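Local coordinates for protein vascular endothelial cadherin (Gallus gallus, PDB 3PPE) that mediates calcium-dependent, mainly homophilic adhesion between endothelial cells, this piece being its two outermost extracellular cadherin domains, EC1 and EC2, at residues Val142-Ile147 with Val180-Ala185; Ala101-Gln106 with Gly190-Ala195. All blocks are in the same frame, centred on the assembly; numbering follows the deposited sequence. Where two conformers were deposited one is given.

Interaction 1 (Val142-Ile147 with Val180-Ala185); sequences VTYQII and VKAKDA. With CA (calcium ion), chain D.
Q145 and K181 pair as an antiparallel hydrogen-bonded couple, segment axes at 150°: Q145 N reaches K181 O at 2.9 Å and K181 N returns to Q145 O at 2.9 Å, both donors lying nearly along the C=O axis. Toward the calcium end the pairing of T143 with K183 is loose (N-H...O angles below 140°), and here a side chain joins in. T143 OG1 lies 2.6 Å from K183 O, in its carbonyl plane, while T143 N approaches the same oxygen from above that plane, so two donors grip one acceptor. A chi1 of 69° sets OG1 between the backbone N and carbonyl carbon of T143, facing the neighbouring strand. A water links OG1 with K183 NZ and D184 O. A valine in place of T143 would probably cost K183 O its hydroxyl donor and the water its hydroxyl acceptor.

Apolar contacts lie on the face carrying V142, Y144 and A182: A182 CB sits 4.0 Å from V142 CG1 and 4.1 Å from Y144 CD2. Where the chain turns a corner, I147 CG2 meets K181 CB at 3.9 Å.

D184 OD1 binds a calcium ion at 2.6 Å, a site completed by N98, N100, D130, D132 and H139; L188 N holds OD2 by a hydrogen bond. Strand 142-148 edges its sheet, strand 175-184 lies between it and strand 194-202, and Y144 reaches strand 122-129, its OH bonded to A128 N.

Interaction 2 (Ala101-Gln106 with Gly190-Ala195); sequences APIFVQ and GESSTA
F104 lays one face of its ring against A195: the methyl CB stands 4.0 Å from the ring centroid and 25° off the normal, a CH-pi contact displaced toward the rim near CG. The ring edge serves a different neighbour, with CE1 3.3 Å from S193 O and that oxygen close to the ring plane. With CG anti to its own carbonyl carbon (chi1 -79°), the phenyl group is carried over to 193-195, where its edge meets S193 and its face A195.

S193 OG donates to P102 O at a very short 2.5 Å, a length that is doubtful because the 190-193 turn is crowded in the model. F104 N points to S192 O in a weak bond, long at 3.4 Å but fairly straight at 160°.

Farther out, backbone bonds from I103 to E129 and from V105 to T127 hold 101-106 on strand 122-129. F104 also packs on V126, V180 and A182, placing its ring between the two sheets. The arrangement belongs to the Greek-key beta-sandwich of a cadherin repeat: the chain leaving the calcium-binding linker starts the first strand of EC2 and closes over the inter-sheet core.

From the N terminus, the chain crosses EC1 and the calcium-binding linker before reaching 101-106, the first half of interaction 2, whose partner 190-195 comes 84 residues later. Both halves of interaction 1 fall within that span: 142-147 and 180-185 close a smaller loop of 32 intervening residues, so the contacts nest rather than cross. Strands 175-184 and 194-202, consecutive in the chain, join them as sheet neighbours, through A182 N to S193 O at 2.8 Å and V180 N to A195 O at 2.9 Å. Interaction 1 thus builds one sheet outward to its edge, whereas interaction 2 ties that sheet to strand 103-104 of the facing one.

Interaction 1 (Val142-Ile147 with Val180-Ala185)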
loop_
_atom_site.group_PDB
_atom_site.type_symbol
_atom_site.label_atom_id
_atom_site.label_comp_id
_atom_site.label_asym_id
_atom_site.label_seq_id
_atom_site.Cartn_x
_atom_site.Cartn_y
_atom_site.Cartn_z
ATOM N N VAL A 142 2.212 -19.181 -21.471
ATOM C CA VAL A 142 2.917 -19.101 -22.753
ATOM C C VAL A 142 1.992 -19.646 -23.843
ATOM O O VAL A 142 1.338 -20.663 -23.646
ATOM C CB VAL A 142 4.213 -19.936 -22.728
ATOM C CG1 VAL A 142 4.984 -19.817 -24.080
ATOM C CG2 VAL A 142 5.156 -19.585 -21.484
ATOM N N THR A 143 1.951 -18.970 -24.987
ATOM C CA THR A 143 1.234 -19.420 -26.185
ATOM C C THR A 143 2.229 -19.420 -27.367
ATOM O O THR A 143 3.252 -18.750 -27.314
ATOM C CB THR A 143 -0.005 -18.497 -26.533
ATOM O OG1 THR A 143 0.465 -17.227 -26.964
ATOM C CG2 THR A 143 -0.894 -18.301 -25.335
ATOM N N TYR A 144 1.952 -20.201 -28.408
ATOM C CA TYR A 144 2.914 -20.416 -29.483
ATOM C C TYR A 144 2.234 -20.219 -30.841
ATOM O O TYR A 144 1.077 -20.565 -30.993
ATOM C CB TYR A 144 3.432 -21.860 -29.411
ATOM C CG TYR A 144 4.194 -22.216 -28.147
ATOM C CD1 TYR A 144 3.529 -22.704 -27.024
ATOM C CD2 TYR A 144 5.573 -22.022 -28.070
ATOM C CE1 TYR A 144 4.231 -23.033 -25.835
ATOM C CE2 TYR A 144 6.305 -22.360 -26.864
ATOM C CZ TYR A 144 5.623 -22.873 -25.791
ATOM O OH TYR A 144 6.290 -23.184 -24.638
ATOM N N GLN A 145 2.995 -19.727 -31.825
ATOM C CA GLN A 145 2.511 -19.552 -33.169
ATOM C C GLN A 145 3.658 -19.955 -34.114
ATOM O O GLN A 145 4.831 -19.713 -33.819
ATOM C CB GLN A 145 2.103 -18.057 -33.323
ATOM C CG GLN A 145 1.605 -17.604 -34.687
ATOM C CD GLN A 145 1.311 -16.058 -34.746
ATOM O OE1 GLN A 145 1.637 -15.282 -33.803
ATOM N NE2 GLN A 145 0.732 -15.619 -35.869
ATOM N N ILE A 146 3.339 -20.610 -35.223
ATOM C CA ILE A 146 4.322 -20.771 -36.297
ATOM C C ILE A 146 4.169 -19.572 -37.237
ATOM O O ILE A 146 3.061 -19.284 -37.707
ATOM C CB ILE A 146 4.167 -22.103 -37.064
ATOM C CG1 ILE A 146 4.438 -23.286 -36.106
ATOM C CG2 ILE A 146 5.152 -22.158 -38.296
ATOM C CD1 ILE A 146 4.167 -24.617 -36.768
ATOM N N ILE A 147 5.264 -18.845 -37.462
ATOM C CA ILE A 147 5.186 -17.616 -38.240
ATOM C C ILE A 147 5.884 -17.785 -39.605
ATOM O O ILE A 147 5.822 -16.905 -40.466
ATOM C CB ILE A 147 5.761 -16.375 -37.449
ATOM C CG1 ILE A 147 7.230 -16.557 -37.098
ATOM C CG2 ILE A 147 4.931 -16.052 -36.149
ATOM C CD1 ILE A 147 7.815 -15.299 -36.370
ATOM N N VAL A 180 9.150 -20.432 -35.062
ATOM C CA VAL A 180 8.111 -20.393 -34.055
ATOM C C VAL A 180 8.291 -19.121 -33.209
ATOM O O VAL A 180 9.395 -18.588 -33.086
ATOM C CB VAL A 180 8.073 -21.745 -33.231
ATOM C CG1 VAL A 180 9.358 -21.951 -32.424
ATOM C CG2 VAL A 180 6.813 -21.860 -32.342
ATOM N N LYS A 181 7.197 -18.604 -32.667
ATOM C CA LYS A 181 7.241 -17.428 -31.844
ATOM C C LYS A 181 6.386 -17.732 -30.612
ATOM O O LYS A 181 5.320 -18.382 -30.702
ATOM C CB LYS A 181 6.647 -16.230 -32.614
ATOM C CG LYS A 181 6.783 -14.866 -31.872
ATOM C CD LYS A 181 6.403 -13.670 -32.762
ATOM C CE LYS A 181 7.083 -12.359 -32.254
ATOM N NZ LYS A 181 6.452 -11.130 -32.932
ATOM N N ALA A 182 6.848 -17.266 -29.456
ATOM C CA ALA A 182 6.108 -17.429 -28.210
ATOM C C ALA A 182 5.688 -16.080 -27.636
ATOM O O ALA A 182 6.295 -15.052 -27.933
ATOM C CB ALA A 182 6.935 -18.205 -27.199
ATOM N N LYS A 183 4.647 -16.093 -26.811
ATOM C CA LYS A 183 3.971 -14.863 -26.410
ATOM C C LYS A 183 2.977 -15.123 -25.284
ATOM O O LYS A 183 2.023 -15.883 -25.447
ATOM C CB LYS A 183 3.258 -14.230 -27.607
ATOM C CG LYS A 183 2.309 -13.102 -27.237
ATOM C CD LYS A 183 1.835 -12.352 -28.472
ATOM C CE LYS A 183 1.052 -13.261 -29.403
ATOM N NZ LYS A 183 -0.412 -13.199 -29.138
ATOM N N ASP A 184 3.205 -14.483 -24.141
ATOM C CA ASP A 184 2.385 -14.713 -22.958
ATOM C C ASP A 184 0.981 -14.146 -23.142
ATOM O O ASP A 184 0.746 -13.315 -24.020
ATOM C CB ASP A 184 3.043 -14.096 -21.722
ATOM C CG ASP A 184 2.913 -12.586 -21.684
ATOM O OD1 ASP A 184 3.678 -11.940 -20.938
ATOM O OD2 ASP A 184 2.045 -12.045 -22.401
ATOM N N ALA A 185 0.052 -14.600 -22.308
ATOM C CA ALA A 185 -1.371 -14.458 -22.596
ATOM C C ALA A 185 -1.793 -12.993 -22.584
ATOM O O ALA A 185 -2.880 -12.646 -23.044
ATOM C CB ALA A 185 -2.197 -15.258 -21.600
HETATM CA CA CA D . 5.171 -12.693 -18.923
HETATM O O HOH W 1 -0.875 -14.497 -26.489
#

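Interaction 2 (Ala101-Gln106 with Gly190-Ala195)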
loop_
_atom_site.group_PDB
_atom_site.type_symbol
_atom_site.label_atom_id
_atom_site.label_comp_id
_atom_site.label_asym_id
_atom_site.label_seq_id
_atom_site.Cartn_x
_atom_site.Cartn_y
_atom_site.Cartn_z
ATOM N N ALA A 101 8.786 -11.522 -21.303
ATOM C CA ALA A 101 8.174 -12.291 -22.397
ATOM C C ALA A 101 8.713 -13.743 -22.321
ATOM O O ALA A 101 9.752 -14.003 -21.691
ATOM C CB ALA A 101 8.484 -11.637 -23.748
ATOM N N PRO A 102 7.984 -14.708 -22.890
ATOM C CA PRO A 102 8.556 -16.074 -22.945
ATOM C C PRO A 102 9.765 -16.106 -23.855
ATOM O O PRO A 102 9.788 -15.410 -24.922
ATOM C CB PRO A 102 7.404 -16.926 -23.517
ATOM C CG PRO A 102 6.147 -16.033 -23.284
ATOM C CD PRO A 102 6.648 -14.645 -23.508
ATOM N N ILE A 103 10.786 -16.860 -23.439
ATOM C CA ILE A 103 12.006 -16.999 -24.248
ATOM C C ILE A 103 12.261 -18.478 -24.480
ATOM O O ILE A 103 12.185 -19.283 -23.558
ATOM C CB ILE A 103 13.253 -16.322 -23.579
ATOM C CG1 ILE A 103 13.048 -14.804 -23.408
ATOM C CG2 ILE A 103 14.534 -16.524 -24.412
ATOM C CD1 ILE A 103 13.785 -14.290 -22.203
ATOM N N PHE A 104 12.538 -18.855 -25.726
ATOM C CA PHE A 104 12.758 -20.273 -26.010
ATOM C C PHE A 104 13.922 -20.843 -25.234
ATOM O O PHE A 104 14.808 -20.092 -24.836
ATOM C CB PHE A 104 12.873 -20.499 -27.502
ATOM C CG PHE A 104 11.531 -20.521 -28.172
ATOM C CD1 PHE A 104 11.028 -19.376 -28.777
ATOM C CD2 PHE A 104 10.745 -21.684 -28.135
ATOM C CE1 PHE A 104 9.754 -19.389 -29.413
ATOM C CE2 PHE A 104 9.469 -21.695 -28.736
ATOM C CZ PHE A 104 8.996 -20.530 -29.384
ATOM N N VAL A 105 13.934 -22.155 -25.019
ATOM C CA VAL A 105 15.023 -22.773 -24.259
ATOM C C VAL A 105 16.248 -23.131 -25.127
ATOM O O VAL A 105 17.298 -23.423 -24.587
ATOM C CB VAL A 105 14.571 -23.996 -23.408
ATOM C CG1 VAL A 105 13.507 -23.595 -22.380
ATOM C CG2 VAL A 105 14.074 -25.147 -24.294
ATOM N N GLN A 106 16.107 -23.067 -26.451
ATOM C CA GLN A 106 17.182 -23.365 -27.415
ATOM C C GLN A 106 16.924 -22.437 -28.584
ATOM O O GLN A 106 15.776 -22.147 -28.900
ATOM C CB GLN A 106 17.113 -24.807 -28.004
ATOM C CG GLN A 106 17.134 -25.921 -26.989
ATOM C CD GLN A 106 16.840 -27.279 -27.535
ATOM O OE1 GLN A 106 17.027 -27.580 -28.751
ATOM N NE2 GLN A 106 16.410 -28.140 -26.647
ATOM N N GLY A 190 8.630 -9.930 -28.280
ATOM C CA GLY A 190 9.447 -11.107 -28.047
ATOM C C GLY A 190 10.628 -11.039 -28.994
ATOM O O GLY A 190 10.462 -11.070 -30.214
ATOM N N GLU A 191 11.827 -10.946 -28.430
ATOM C CA GLU A 191 12.954 -11.751 -28.886
ATOM C C GLU A 191 13.939 -11.743 -27.722
ATOM O O GLU A 191 14.640 -10.757 -27.496
ATOM C CB GLU A 191 13.648 -11.279 -30.166
ATOM C CG GLU A 191 12.820 -11.465 -31.426
ATOM C CD GLU A 191 11.818 -10.347 -31.634
ATOM O OE1 GLU A 191 11.795 -9.406 -30.814
ATOM O OE2 GLU A 191 11.053 -10.408 -32.621
ATOM N N SER A 192 13.987 -12.847 -26.985
ATOM C CA SER A 192 14.413 -14.125 -27.546
ATOM C C SER A 192 13.218 -15.016 -27.862
ATOM O O SER A 192 13.279 -16.234 -27.698
ATOM C CB SER A 192 15.364 -14.840 -26.584
ATOM O OG SER A 192 16.717 -14.583 -26.918
ATOM N N SER A 193 12.130 -14.400 -28.315
ATOM C CA SER A 193 10.818 -15.035 -28.276
ATOM C C SER A 193 10.513 -15.751 -29.588
ATOM O O SER A 193 9.379 -16.161 -29.833
ATOM C CB SER A 193 9.731 -14.001 -27.977
ATOM O OG SER A 193 9.742 -13.631 -26.609
ATOM N N THR A 194 11.534 -15.900 -30.427
ATOM C CA THR A 194 11.438 -16.751 -31.608
ATOM C C THR A 194 12.502 -17.842 -31.589
ATOM O O THR A 194 13.524 -17.715 -30.913
ATOM C CB THR A 194 11.577 -15.933 -32.906
ATOM O OG1 THR A 194 12.880 -15.343 -32.964
ATOM C CG2 THR A 194 10.524 -14.836 -32.960
ATOM N N ALA A 195 12.257 -18.915 -32.335
ATOM C CA ALA A 195 13.273 -19.934 -32.567
ATOM C C ALA A 195 13.041 -20.650 -33.895
ATOM O O ALA A 195 12.027 -20.435 -34.558
ATOM C CB ALA A 195 13.295 -20.933 -31.420
#